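Local coordinates for DegV family protein (Thermus thermophilus, PDB 2DT8), which binds fatty acid, seen here holding a molecule of palmitic acid, and also carries a zinc ion, its wider cellular role being unsettled, at residues 12-17 with 256-261; 228-233 with 274-279; 127-132 with 144-149. One frame throughout, in Å; residues are numbered along the deposited sequence.

Contact 1 (12-17 with 256-261); sequences DLPQDL and LVNELG
Asp-12 and Asn-258 meet where the loop after strand 3-8, in the six-stranded mixed sheet of this alpha/beta protein, crosses the end of strand 252-259, an outermost strand of the four-stranded sheet. The amide of Asn-258 sends ND2 to the backbone O of Asp-12 (2.8 Å). That oxygen lies in the amide plane, but the donor stands well above the carbonyl plane, 49° out of it. Further along, the carboxylate of Asp-12 faces the turn into helix 262-268. Gly-261, at the N-cap of that helix, gives its N-H to Asp-12 OD2 over 3.0 Å, coming down from above the carboxylate plane. The approach is tight, since a beta carbon on Gly-261 would fall only 2.5 Å from OD1 of Asp-12. The apolar part of the contact lies at the other end. With its CG anti to the backbone N (chi1 -177°), Leu-256 stretches out toward the short helix 15-18, and its CD2 meets Leu-17 CD1 tip to tip at 4.0 Å. Between the two regions the ring of Pro-14, the N-cap residue of helix 15-18, slides past the Asn-258 side chain in the opposite direction, CG lying 4.0 Å from ND2. A second shell sets these groups. Leu-13 turns from the strand and packs on helix 120-135, where Leu-127 also touches Leu-17. Asp-12 has further bonds that fix the rotation of its carboxylate: OD2 is hydrogen-bonded to Ser-119 OG, and OD1 accepts from Trp-40 NE1.

Contact 2 (228-233 with 274-279); sequences YFLYSG and GFYAYS. With PLM (palmitic acid), chain C.
Phe-229 and Phe-275 face each other as a non-hydrogen-bonded pair in an antiparallel beta ladder, strands 225-231 and 273-279 running as neighbours inside the four-stranded sheet. Bonds on both sides of this pair close the ladder, among them Tyr-228 N to Tyr-276 O (2.6 Å) and the nearly straight Leu-230 N to Gly-274 O (2.9 Å). The two phenyl rings leave the same face side by side and point the same way, but they are stepped. The bump is CB of Phe-275, which sits over a face of the Phe-229 ring, 3.8 Å from its centroid, in a CH-pi contact. The ring planes themselves, 30° apart, are slid so that they barely overlap. Phe-275 has its CG between the backbone N and the carbonyl carbon (chi1 70°), which lays its ring alongside that of Phe-229. Cutting Phe-229 back to an alanine would probably take away the ring face on which Phe-275 CB rests and open a gap between Phe-275 and helix 236-247. On the opposite face, Gly-274 adds no side chain next to Leu-230; its backbone conformation would drive a beta carbon against the preceding carbonyl oxygen, so glycine suits the position. Here Leu-230 CD1 and Tyr-276 CD2 both close on the last carbon of palmitic acid, CG, at 3.4 Å and 3.6 Å, and so form part of the wall around its methyl end. Farther along, the tyrosine rings of Tyr-228 and Tyr-278 cross obliquely, one water bridging their hydroxyls; Tyr-278 OH is also hydrogen-bonded to Arg-226. Helix 120-135 packs on this tyrosine face through Met-124 and Leu-120, helix 236-247 packs on the phenylalanines, and strands 154-158 and 252-259 flank the pair.

Contact 3 (127-132 with 144-149); sequences LRAKEL and AELERL
Helices 120-135 and 139-151 run antiparallel here, the axes of their short segments 10.3 Å apart at closest with directions 153° from each other, a helical hairpin whose nearest CA atoms across the segments are those of Ala-129 and Leu-146. Arg-128 reaches across at about a right angle to Glu-145 and grips it side-on, both nitrogens on one atom: NE lies 2.9 Å and NH2 3.1 Å from Glu-145 OE2. The oxygen lies in the guanidinium plane, yet guanidinium and carboxylate are turned 65° apart, so NE arrives on the anti side while NH2 comes from above the carboxylate. Both chains leave the backbone extended and then bend at chi2 (57° in Arg-128), which brings the charged ends together beside the helices. Arg-148, one turn on from Glu-145, takes the same carboxylate with one nitrogen to each oxygen, NE to Glu-145 OE1 being almost straight and NH2 to Glu-145 OE2 2.8 Å long. At the far edge of the Arg-128 guanidinium, NH1 bonds Glu-131 OE1. The apolar stems pack beneath: Leu-132 CD1 crosses Glu-145 CG at 3.7 Å, Leu-149 CD1 lies against CG of Arg-128, and Ala-129 CB faces Leu-146 CD1 more loosely at 4.5 Å. Strand 273-279 borders the network, Tyr-278 touching Arg-128 and Leu-149, while Arg-226 gives Glu-131 a second salt-bridge partner. Three N-H groups converge on Glu-145 OE2, and two arginines share its single carboxylate, so that glutamate is likely to stay ionised and held against rotation, its charge drawing the two arginines together.

Contacts 1 and 2, centres about 10 Å apart, share the four-stranded sheet: strand 252-259 of contact 1 pairs with strand 225-231 of contact 2. Contact 3 has its centre about 18 Å from that of either, yet its helix 120-135 packs on both; across the hairpin, Arg-148 NH2 bonds the backbone O of Ser-279. Along the chain, contact 3 is nested inside the loop closed by contact 1 and finishes before contact 2 opens, while contacts 1 and 2 interleave. The N-terminal loop, the helical hairpin and the C-terminal strands are thus tied together, with contact 2 and Leu-260 of contact 1 next to the fatty acid and the hairpin farther off.

Contact 1 (12-17 with 256-261)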
loop_
_atom_site.group_PDB
_atom_site.type_symbol
_atom_site.label_atom_id
_atom_site.label_comp_id
_atom_site.label_asym_id
_atom_site.label_seq_id
_atom_site.Cartn_x
_atom_site.Cartn_y
_atom_site.Cartn_z
ATOM N N ASP A 12 2.273 -0.892 -5.300
ATOM C CA ASP A 12 3.614 -1.474 -5.172
ATOM C C ASP A 12 3.746 -2.963 -5.501
ATOM O O ASP A 12 4.454 -3.710 -4.810
ATOM C CB ASP A 12 4.149 -1.221 -3.751
ATOM C CG ASP A 12 4.410 0.262 -3.460
ATOM O OD1 ASP A 12 4.461 1.057 -4.427
ATOM O OD2 ASP A 12 4.574 0.627 -2.271
ATOM N N LEU A 13 3.092 -3.389 -6.573
ATOM C CA LEU A 13 3.155 -4.788 -6.997
ATOM C C LEU A 13 4.382 -5.049 -7.855
ATOM O O LEU A 13 4.715 -4.237 -8.711
ATOM C CB LEU A 13 1.923 -5.133 -7.828
ATOM C CG LEU A 13 0.624 -5.325 -7.052
ATOM C CD1 LEU A 13 -0.556 -5.304 -8.004
ATOM C CD2 LEU A 13 0.699 -6.640 -6.290
ATOM N N PRO A 14 5.059 -6.185 -7.646
ATOM C CA PRO A 14 6.246 -6.504 -8.451
ATOM C C PRO A 14 5.763 -6.624 -9.898
ATOM O O PRO A 14 4.607 -6.920 -10.173
ATOM C CB PRO A 14 6.677 -7.863 -7.917
ATOM C CG PRO A 14 6.139 -7.900 -6.533
ATOM C CD PRO A 14 4.806 -7.216 -6.627
ATOM N N GLN A 15 6.724 -6.346 -10.796
ATOM C CA GLN A 15 6.383 -6.458 -12.201
ATOM C C GLN A 15 6.043 -7.876 -12.667
ATOM O O GLN A 15 5.293 -8.084 -13.612
ATOM C CB GLN A 15 7.640 -6.049 -13.044
ATOM C CG GLN A 15 7.512 -6.052 -14.581
ATOM C CD GLN A 15 7.438 -7.445 -15.222
ATOM O OE1 GLN A 15 8.097 -8.405 -14.786
ATOM N NE2 GLN A 15 6.647 -7.546 -16.289
ATOM N N ASP A 16 6.661 -8.828 -11.944
ATOM C CA ASP A 16 6.397 -10.211 -12.291
ATOM C C ASP A 16 5.040 -10.830 -11.939
ATOM O O ASP A 16 4.782 -12.006 -12.165
ATOM C CB ASP A 16 7.419 -10.979 -11.549
ATOM C CG ASP A 16 7.273 -10.859 -10.050
ATOM O OD1 ASP A 16 6.127 -10.942 -9.558
ATOM O OD2 ASP A 16 8.296 -10.689 -9.357
ATOM N N LEU A 17 4.203 -9.953 -11.357
ATOM C CA LEU A 17 2.880 -10.425 -10.996
ATOM C C LEU A 17 1.871 -9.617 -11.813
ATOM O O LEU A 17 1.060 -10.155 -12.557
ATOM C CB LEU A 17 2.628 -10.250 -9.509
ATOM C CG LEU A 17 3.179 -11.282 -8.522
ATOM C CD1 LEU A 17 2.783 -10.878 -7.109
ATOM C CD2 LEU A 17 2.624 -12.660 -8.851
ATOM N N LEU A 256 5.339 -12.502 0.636
ATOM C CA LEU A 256 5.948 -11.710 -0.431
ATOM C C LEU A 256 6.657 -10.507 0.160
ATOM O O LEU A 256 6.194 -9.961 1.149
ATOM C CB LEU A 256 4.862 -11.224 -1.381
ATOM C CG LEU A 256 5.208 -10.431 -2.636
ATOM C CD1 LEU A 256 6.064 -11.265 -3.585
ATOM C CD2 LEU A 256 3.902 -10.045 -3.307
ATOM N N VAL A 257 7.765 -10.095 -0.457
ATOM C CA VAL A 257 8.549 -8.955 0.015
ATOM C C VAL A 257 8.862 -8.031 -1.154
ATOM O O VAL A 257 9.302 -8.480 -2.207
ATOM C CB VAL A 257 9.902 -9.400 0.627
ATOM C CG1 VAL A 257 10.628 -8.201 1.235
ATOM C CG2 VAL A 257 9.669 -10.477 1.663
ATOM N N ASN A 258 8.617 -6.738 -0.977
ATOM C CA ASN A 258 8.926 -5.773 -2.020
ATOM C C ASN A 258 9.313 -4.473 -1.367
ATOM O O ASN A 258 8.998 -4.217 -0.200
ATOM C CB ASN A 258 7.723 -5.530 -2.954
ATOM C CG ASN A 258 8.120 -4.840 -4.269
ATOM O OD1 ASN A 258 9.295 -4.812 -4.645
ATOM N ND2 ASN A 258 7.136 -4.306 -4.977
ATOM N N GLU A 259 10.028 -3.659 -2.125
ATOM C CA GLU A 259 10.404 -2.343 -1.651
ATOM C C GLU A 259 9.172 -1.456 -1.846
ATOM O O GLU A 259 8.334 -1.707 -2.716
ATOM C CB GLU A 259 11.563 -1.789 -2.484
ATOM C CG GLU A 259 12.002 -0.403 -2.051
ATOM C CD GLU A 259 13.255 0.093 -2.752
ATOM O OE1 GLU A 259 13.630 -0.452 -3.813
ATOM O OE2 GLU A 259 13.860 1.050 -2.231
ATOM N N LEU A 260 9.059 -0.437 -1.002
ATOM C CA LEU A 260 7.992 0.544 -1.118
ATOM C C LEU A 260 8.262 1.354 -2.378
ATOM O O LEU A 260 9.425 1.520 -2.787
ATOM C CB LEU A 260 8.051 1.522 0.053
ATOM C CG LEU A 260 7.639 1.042 1.437
ATOM C CD1 LEU A 260 7.996 2.106 2.463
ATOM C CD2 LEU A 260 6.141 0.775 1.439
ATOM N N GLY A 261 7.207 1.860 -2.995
ATOM C CA GLY A 261 7.399 2.710 -4.151
ATOM C C GLY A 261 7.874 4.085 -3.694
ATOM O O GLY A 261 7.751 4.453 -2.519
#

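Contact 2 (228-233 with 274-279)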
loop_
_atom_site.group_PDB
_atom_site.type_symbol
_atom_site.label_atom_id
_atom_site.label_comp_id
_atom_site.label_asym_id
_atom_site.label_seq_id
_atom_site.Cartn_x
_atom_site.Cartn_y
_atom_site.Cartn_z
ATOM N N TYR A 228 2.401 -9.649 3.487
ATOM C CA TYR A 228 3.110 -8.889 2.478
ATOM C C TYR A 228 4.068 -7.895 3.204
ATOM O O TYR A 228 3.637 -6.990 3.909
ATOM C CB TYR A 228 2.071 -8.138 1.606
ATOM C CG TYR A 228 1.194 -9.147 0.955
ATOM C CD1 TYR A 228 0.128 -9.698 1.659
ATOM C CD2 TYR A 228 1.451 -9.570 -0.349
ATOM C CE1 TYR A 228 -0.678 -10.658 1.066
ATOM C CE2 TYR A 228 0.651 -10.537 -0.940
ATOM C CZ TYR A 228 -0.405 -11.084 -0.236
ATOM O OH TYR A 228 -1.201 -12.054 -0.813
ATOM N N PHE A 229 5.370 -8.141 2.973
ATOM C CA PHE A 229 6.342 -7.330 3.679
ATOM C C PHE A 229 6.886 -6.203 2.811
ATOM O O PHE A 229 7.098 -6.370 1.613
ATOM C CB PHE A 229 7.498 -8.230 4.139
ATOM C CG PHE A 229 7.072 -9.277 5.125
ATOM C CD1 PHE A 229 6.454 -10.451 4.692
ATOM C CD2 PHE A 229 7.230 -9.062 6.484
ATOM C CE1 PHE A 229 6.002 -11.394 5.617
ATOM C CE2 PHE A 229 6.781 -10.002 7.418
ATOM C CZ PHE A 229 6.166 -11.169 6.977
ATOM N N LEU A 230 7.130 -5.065 3.450
ATOM C CA LEU A 230 7.584 -3.863 2.762
ATOM C C LEU A 230 8.718 -3.142 3.493
ATOM O O LEU A 230 8.823 -3.167 4.713
ATOM C CB LEU A 230 6.412 -2.879 2.666
ATOM C CG LEU A 230 5.209 -3.390 1.868
ATOM C CD1 LEU A 230 3.941 -2.658 2.285
ATOM C CD2 LEU A 230 5.498 -3.218 0.378
ATOM N N TYR A 231 9.588 -2.547 2.659
ATOM C CA TYR A 231 10.669 -1.781 3.247
ATOM C C TYR A 231 11.258 -0.669 2.374
ATOM O O TYR A 231 11.019 -0.593 1.176
ATOM C CB TYR A 231 11.937 -2.666 3.490
ATOM C CG TYR A 231 12.493 -3.107 2.183
ATOM C CD1 TYR A 231 11.935 -4.199 1.524
ATOM C CD2 TYR A 231 13.583 -2.444 1.618
ATOM C CE1 TYR A 231 12.454 -4.619 0.309
ATOM C CE2 TYR A 231 14.109 -2.870 0.408
ATOM C CZ TYR A 231 13.552 -3.956 -0.244
ATOM O OH TYR A 231 14.061 -4.380 -1.456
ATOM N N SER A 232 12.017 0.197 3.069
ATOM C CA SER A 232 12.651 1.273 2.333
ATOM C C SER A 232 13.953 1.268 3.137
ATOM O O SER A 232 13.960 1.145 4.355
ATOM C CB SER A 232 12.075 2.752 2.501
ATOM O OG SER A 232 12.193 3.135 3.872
ATOM N N GLY A 233 15.049 1.356 2.365
ATOM C CA GLY A 233 16.336 1.422 3.028
ATOM C C GLY A 233 16.978 0.025 2.881
ATOM O O GLY A 233 16.799 -0.599 1.830
ATOM N N GLY A 274 7.661 -3.104 7.568
ATOM C CA GLY A 274 6.452 -3.607 8.197
ATOM C C GLY A 274 5.845 -4.616 7.220
ATOM O O GLY A 274 6.491 -5.090 6.295
ATOM N N PHE A 275 4.553 -4.885 7.478
ATOM C CA PHE A 275 3.887 -5.854 6.630
ATOM C C PHE A 275 2.363 -5.749 6.722
ATOM O O PHE A 275 1.805 -5.294 7.711
ATOM C CB PHE A 275 4.292 -7.344 6.685
ATOM C CG PHE A 275 3.860 -7.939 7.993
ATOM C CD1 PHE A 275 4.618 -7.714 9.134
ATOM C CD2 PHE A 275 2.725 -8.733 8.051
ATOM C CE1 PHE A 275 4.239 -8.289 10.338
ATOM C CE2 PHE A 275 2.351 -9.305 9.264
ATOM C CZ PHE A 275 3.103 -9.085 10.410
ATOM N N TYR A 276 1.739 -6.149 5.600
ATOM C CA TYR A 276 0.289 -6.150 5.601
ATOM C C TYR A 276 -0.015 -7.649 5.576
ATOM O O TYR A 276 0.821 -8.474 5.232
ATOM C CB TYR A 276 -0.171 -5.603 4.208
ATOM C CG TYR A 276 -0.798 -4.263 4.360
ATOM C CD1 TYR A 276 -2.136 -4.161 4.728
ATOM C CD2 TYR A 276 -0.058 -3.105 4.120
ATOM C CE1 TYR A 276 -2.729 -2.914 4.865
ATOM C CE2 TYR A 276 -0.653 -1.858 4.246
ATOM C CZ TYR A 276 -1.984 -1.761 4.613
ATOM O OH TYR A 276 -2.578 -0.523 4.761
ATOM N N ALA A 277 -1.266 -7.937 5.980
ATOM C CA ALA A 277 -1.666 -9.331 5.981
ATOM C C ALA A 277 -3.278 -9.648 6.003
ATOM O O ALA A 277 -4.000 -8.753 6.431
ATOM C CB ALA A 277 -1.186 -10.277 7.183
ATOM N N TYR A 278 -3.748 -10.774 5.483
ATOM C CA TYR A 278 -5.175 -11.093 5.532
ATOM C C TYR A 278 -5.279 -12.604 5.531
ATOM O O TYR A 278 -4.280 -13.296 5.312
ATOM C CB TYR A 278 -5.976 -10.503 4.362
ATOM C CG TYR A 278 -5.775 -11.162 3.020
ATOM C CD1 TYR A 278 -4.736 -10.764 2.179
ATOM C CD2 TYR A 278 -6.641 -12.163 2.575
ATOM C CE1 TYR A 278 -4.565 -11.339 0.933
ATOM C CE2 TYR A 278 -6.474 -12.753 1.322
ATOM C CZ TYR A 278 -5.432 -12.335 0.506
ATOM O OH TYR A 278 -5.245 -12.915 -0.722
ATOM N N SER A 279 -6.469 -13.118 5.799
ATOM C CA SER A 279 -6.668 -14.559 5.830
ATOM C C SER A 279 -7.819 -14.960 4.936
ATOM O O SER A 279 -8.629 -14.121 4.530
ATOM C CB SER A 279 -6.935 -15.030 7.259
ATOM O OG SER A 279 -8.154 -14.499 7.751
HETATM C C1 PLM C . -0.702 11.587 -3.624
HETATM O O1 PLM C . -2.025 11.642 -3.794
HETATM O O2 PLM C . -0.024 12.558 -3.887
HETATM C C2 PLM C . -0.061 10.318 -3.101
HETATM C C3 PLM C . -0.139 10.313 -1.571
HETATM C C4 PLM C . 0.545 9.065 -1.009
HETATM C C5 PLM C . 0.413 9.068 0.513
HETATM C C6 PLM C . 1.003 7.785 1.098
HETATM C C7 PLM C . 0.893 7.841 2.608
HETATM C C8 PLM C . 1.278 6.507 3.203
HETATM C C9 PLM C . 0.838 6.497 4.665
HETATM C CA PLM C . 1.683 5.510 5.447
HETATM C CB PLM C . 1.058 4.136 5.296
HETATM C CC PLM C . 1.965 3.275 4.435
HETATM C CD PLM C . 2.317 2.014 5.202
HETATM C CE PLM C . 3.371 1.236 4.417
HETATM C CF PLM C . 3.823 0.012 5.228
HETATM C CG PLM C . 2.781 -1.100 5.106
HETATM O O HOH W 1 -3.576 -11.646 -2.244
#

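Contact 3 (127-132 with 144-149)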
loop_
_atom_site.group_PDB
_atom_site.type_symbol
_atom_site.label_atom_id
_atom_site.label_comp_id
_atom_site.label_asym_id
_atom_site.label_seq_id
_atom_site.Cartn_x
_atom_site.Cartn_y
_atom_site.Cartn_z
ATOM N N LEU A 127 -4.409 -8.618 -6.035
ATOM C CA LEU A 127 -4.079 -10.010 -6.296
ATOM C C LEU A 127 -5.221 -10.950 -5.898
ATOM O O LEU A 127 -5.500 -11.917 -6.604
ATOM C CB LEU A 127 -2.796 -10.395 -5.556
ATOM C CG LEU A 127 -1.529 -9.676 -6.039
ATOM C CD1 LEU A 127 -0.369 -10.070 -5.136
ATOM C CD2 LEU A 127 -1.216 -10.019 -7.495
ATOM N N ARG A 128 -5.894 -10.664 -4.787
ATOM C CA ARG A 128 -6.999 -11.521 -4.351
ATOM C C ARG A 128 -8.154 -11.416 -5.347
ATOM O O ARG A 128 -8.769 -12.424 -5.699
ATOM C CB ARG A 128 -7.467 -11.111 -2.957
ATOM C CG ARG A 128 -8.661 -11.900 -2.422
ATOM C CD ARG A 128 -8.407 -13.394 -2.390
ATOM N NE ARG A 128 -9.475 -14.067 -1.644
ATOM C CZ ARG A 128 -9.740 -15.368 -1.720
ATOM N NH1 ARG A 128 -9.020 -16.149 -2.511
ATOM N NH2 ARG A 128 -10.729 -15.890 -1.006
ATOM N N ALA A 129 -8.441 -10.201 -5.810
ATOM C CA ALA A 129 -9.512 -10.006 -6.784
ATOM C C ALA A 129 -9.178 -10.769 -8.071
ATOM O O ALA A 129 -10.030 -11.442 -8.651
ATOM C CB ALA A 129 -9.689 -8.507 -7.080
ATOM N N LYS A 130 -7.928 -10.676 -8.509
ATOM C CA LYS A 130 -7.499 -11.369 -9.720
ATOM C C LYS A 130 -7.655 -12.883 -9.579
ATOM O O LYS A 130 -8.122 -13.554 -10.497
ATOM C CB LYS A 130 -6.036 -11.040 -10.020
ATOM C CG LYS A 130 -5.417 -11.996 -11.023
ATOM C CD LYS A 130 -5.640 -11.565 -12.466
ATOM C CE LYS A 130 -6.988 -10.910 -12.706
ATOM N NZ LYS A 130 -7.098 -10.457 -14.117
ATOM N N GLU A 131 -7.235 -13.406 -8.435
ATOM C CA GLU A 131 -7.333 -14.832 -8.137
ATOM C C GLU A 131 -8.782 -15.294 -8.320
ATOM O O GLU A 131 -9.057 -16.303 -8.983
ATOM C CB GLU A 131 -6.861 -15.076 -6.702
ATOM C CG GLU A 131 -6.981 -16.515 -6.227
ATOM C CD GLU A 131 -6.405 -16.705 -4.847
ATOM O OE1 GLU A 131 -6.627 -15.833 -3.976
ATOM O OE2 GLU A 131 -5.732 -17.734 -4.628
ATOM N N LEU A 132 -9.715 -14.541 -7.755
ATOM C CA LEU A 132 -11.123 -14.899 -7.866
ATOM C C LEU A 132 -11.669 -14.718 -9.279
ATOM O O LEU A 132 -12.409 -15.570 -9.778
ATOM C CB LEU A 132 -11.950 -14.084 -6.867
ATOM C CG LEU A 132 -11.615 -14.380 -5.399
ATOM C CD1 LEU A 132 -12.407 -13.450 -4.495
ATOM C CD2 LEU A 132 -11.938 -15.837 -5.076
ATOM N N ALA A 144 -17.757 -8.427 -2.684
ATOM C CA ALA A 144 -18.091 -8.847 -1.333
ATOM C C ALA A 144 -16.821 -9.264 -0.592
ATOM O O ALA A 144 -16.650 -8.962 0.592
ATOM C CB ALA A 144 -19.102 -10.008 -1.373
ATOM N N GLU A 145 -15.942 -9.978 -1.295
ATOM C CA GLU A 145 -14.685 -10.412 -0.696
ATOM C C GLU A 145 -13.798 -9.199 -0.398
ATOM O O GLU A 145 -13.142 -9.147 0.645
ATOM C CB GLU A 145 -13.962 -11.391 -1.627
ATOM C CG GLU A 145 -12.532 -11.749 -1.193
ATOM C CD GLU A 145 -12.445 -12.625 0.053
ATOM O OE1 GLU A 145 -13.465 -12.808 0.753
ATOM O OE2 GLU A 145 -11.332 -13.129 0.342
ATOM N N LEU A 146 -13.780 -8.223 -1.305
ATOM C CA LEU A 146 -12.961 -7.037 -1.081
ATOM C C LEU A 146 -13.446 -6.277 0.147
ATOM O O LEU A 146 -12.643 -5.739 0.911
ATOM C CB LEU A 146 -12.973 -6.135 -2.314
ATOM C CG LEU A 146 -12.136 -6.658 -3.488
ATOM C CD1 LEU A 146 -12.361 -5.794 -4.722
ATOM C CD2 LEU A 146 -10.652 -6.647 -3.096
ATOM N N GLU A 147 -14.761 -6.231 0.346
ATOM C CA GLU A 147 -15.304 -5.552 1.518
ATOM C C GLU A 147 -14.881 -6.302 2.791
ATOM O O GLU A 147 -14.565 -5.677 3.814
ATOM C CB GLU A 147 -16.828 -5.439 1.406
ATOM C CG GLU A 147 -17.538 -4.836 2.621
ATOM C CD GLU A 147 -17.128 -3.408 2.963
ATOM O OE1 GLU A 147 -16.443 -2.751 2.155
ATOM O OE2 GLU A 147 -17.513 -2.940 4.057
ATOM N N ARG A 148 -14.843 -7.635 2.728
ATOM C CA ARG A 148 -14.411 -8.409 3.886
ATOM C C ARG A 148 -12.967 -8.051 4.217
ATOM O O ARG A 148 -12.625 -7.852 5.376
ATOM C CB ARG A 148 -14.504 -9.915 3.611
ATOM C CG ARG A 148 -14.115 -10.785 4.805
ATOM C CD ARG A 148 -14.151 -12.274 4.469
ATOM N NE ARG A 148 -13.065 -12.711 3.587
ATOM C CZ ARG A 148 -11.852 -13.070 3.995
ATOM N NH1 ARG A 148 -11.538 -13.041 5.284
ATOM N NH2 ARG A 148 -10.952 -13.469 3.103
ATOM N N LEU A 149 -12.119 -7.975 3.191
ATOM C CA LEU A 149 -10.719 -7.641 3.414
ATOM C C LEU A 149 -10.558 -6.216 3.946
ATOM O O LEU A 149 -9.725 -5.960 4.814
ATOM C CB LEU A 149 -9.911 -7.812 2.122
ATOM C CG LEU A 149 -9.808 -9.231 1.549
ATOM C CD1 LEU A 149 -8.686 -9.265 0.506
ATOM C CD2 LEU A 149 -9.537 -10.245 2.653
#